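Local coordinates for arylmalonate decarboxylase (Bordetella bronchiseptica, PDB 3IXL), which catalyses the decarboxylation of 2-aryl-2-methylmalonates, adding a proton to give 2-arylpropionates and carbon dioxide, at residues A59-L62 against Q63-A67. The protein carries 2 engineered substitutions. Numbering follows the deposited sequence.
Sequences ARRL and QKQGA
Gln65 lays its amide against the guanidinium of Arg61, four residues earlier, in the last turn of the helix that Gln65 follows. The two planes are only 17° apart, so this is a flat, offset overlap: NE2 of Gln65 sits over one face of the Arg61 group, nearer its rim than its middle, 3.6 Å from NE of Arg61. NE2 of Gln65 also touches an apolar neighbour, 3.5 Å from CD2 of Leu62. Arg61 gets there by running its CG anti to the backbone N (chi1 180°) and staying extended as far as NE, which carries the guanidinium outward from the helix, beside the amide of Gln65. Its NH1 is hydrogen-bonded to Ser36 OG, which probably helps hold the group in the orientation the amide meets. On the next face, Lys64 folds back: bends at chi3 and chi4 curl the chain until NZ lies 3.7 Å from Arg61 CA.

Beneath these side chains the last regular turn is closed by hydrogen bonds from Gln63 N to Ala59 O, Lys64 N to Arg60 O and Gln65 N to Arg61 O. A Schellman motif then ends the helix. Gly66 takes a positive phi of 96°, Ala67 N reaches back to Leu62 O at 3.1 Å, and Gly66 N bonds to Gln63 O. The reversal brings the methyl of Ala67 alongside the final turn, its CB 3.2 Å from Leu62 O and 4.2 Å from Leu62 CB.

This turn connects helix 55-64 to strand 67-72, an inner strand of a four-stranded parallel sheet, and the Leu62-Ala67 contact packs the two against each other. Leu62 packs on Ile12 of strand 8-13 and Ile34 of strand 33-37, while Ala59, Arg60 and Gln63 border helix 83-97.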
loop_
_atom_site.group_PDB
_atom_site.type_symbol
_atom_site.label_atom_id
_atom_site.label_comp_id
_atom_site.label_asym_id
_atom_site.label_seq_id
_atom_site.Cartn_x
_atom_site.Cartn_y
_atom_site.Cartn_z
ATOM N N ALA A 59 -1.926 -9.421 -14.221
ATOM C CA ALA A 59 -3.199 -9.855 -13.636
ATOM C C ALA A 59 -3.689 -11.172 -14.268
ATOM O O ALA A 59 -4.111 -12.088 -13.560
ATOM C CB ALA A 59 -4.254 -8.750 -13.756
ATOM N N ARG A 60 -3.630 -11.246 -15.596
ATOM C CA ARG A 60 -4.028 -12.439 -16.332
ATOM C C ARG A 60 -3.153 -13.643 -15.967
ATOM O O ARG A 60 -3.672 -14.756 -15.816
ATOM C CB ARG A 60 -3.960 -12.189 -17.835
ATOM C CG ARG A 60 -5.020 -11.250 -18.400
ATOM C CD ARG A 60 -4.852 -11.159 -19.922
ATOM N NE ARG A 60 -5.788 -10.242 -20.568
ATOM C CZ ARG A 60 -7.003 -10.580 -20.998
ATOM N NH1 ARG A 60 -7.454 -11.822 -20.846
ATOM N NH2 ARG A 60 -7.775 -9.668 -21.576
ATOM N N ARG A 61 -1.841 -13.426 -15.816
ATOM C CA ARG A 61 -0.957 -14.523 -15.401
ATOM C C ARG A 61 -1.399 -15.079 -14.055
ATOM O O ARG A 61 -1.532 -16.291 -13.876
ATOM C CB ARG A 61 0.515 -14.103 -15.322
ATOM C CG ARG A 61 1.393 -15.279 -14.881
ATOM C CD ARG A 61 2.757 -14.880 -14.400
ATOM N NE ARG A 61 3.421 -16.020 -13.761
ATOM C CZ ARG A 61 4.406 -15.920 -12.870
ATOM N NH1 ARG A 61 4.844 -14.721 -12.493
ATOM N NH2 ARG A 61 4.944 -17.017 -12.338
ATOM N N LEU A 62 -1.633 -14.183 -13.101
ATOM C CA LEU A 62 -2.070 -14.611 -11.773
ATOM C C LEU A 62 -3.414 -15.349 -11.803
ATOM O O LEU A 62 -3.614 -16.320 -11.066
ATOM C CB LEU A 62 -2.107 -13.414 -10.809
ATOM C CG LEU A 62 -0.727 -12.808 -10.508
ATOM C CD1 LEU A 62 -0.879 -11.388 -9.989
ATOM C CD2 LEU A 62 0.070 -13.660 -9.526
ATOM N N GLN A 63 -4.330 -14.885 -12.654
ATOM C CA GLN A 63 -5.590 -15.587 -12.859
ATOM C C GLN A 63 -5.353 -17.021 -13.346
ATOM O O GLN A 63 -5.948 -17.958 -12.821
ATOM C CB GLN A 63 -6.487 -14.826 -13.847
ATOM C CG GLN A 63 -7.881 -15.446 -14.033
ATOM C CD GLN A 63 -7.928 -16.508 -15.118
ATOM O OE1 GLN A 63 -7.193 -16.445 -16.104
ATOM N NE2 GLN A 63 -8.802 -17.493 -14.939
ATOM N N LYS A 64 -4.478 -17.169 -14.336
ATOM C CA LYS A 64 -4.184 -18.501 -14.876
ATOM C C LYS A 64 -3.588 -19.409 -13.802
ATOM O O LYS A 64 -3.827 -20.625 -13.798
ATOM C CB LYS A 64 -3.234 -18.412 -16.065
ATOM C CG LYS A 64 -3.818 -17.756 -17.297
ATOM C CD LYS A 64 -2.888 -17.950 -18.484
ATOM C CE LYS A 64 -2.803 -16.697 -19.348
ATOM N NZ LYS A 64 -1.881 -15.656 -18.783
ATOM N N GLN A 65 -2.816 -18.820 -12.892
ATOM C CA GLN A 65 -2.240 -19.571 -11.770
ATOM C C GLN A 65 -3.246 -19.956 -10.684
ATOM O O GLN A 65 -2.888 -20.613 -9.703
ATOM C CB GLN A 65 -1.104 -18.775 -11.134
ATOM C CG GLN A 65 0.116 -18.627 -11.999
ATOM C CD GLN A 65 1.210 -17.877 -11.276
ATOM O OE1 GLN A 65 2.188 -18.469 -10.822
ATOM N NE2 GLN A 65 1.029 -16.577 -11.119
ATOM N N GLY A 66 -4.498 -19.532 -10.837
ATOM C CA GLY A 66 -5.551 -19.914 -9.901
ATOM C C GLY A 66 -5.830 -18.915 -8.792
ATOM O O GLY A 66 -6.544 -19.228 -7.841
ATOM N N ALA A 67 -5.272 -17.712 -8.909
ATOM C CA ALA A 67 -5.538 -16.674 -7.916
ATOM C C ALA A 67 -7.027 -16.427 -7.756
ATOM O O ALA A 67 -7.762 -16.410 -8.752
ATOM C CB ALA A 67 -4.843 -15.380 -8.301
#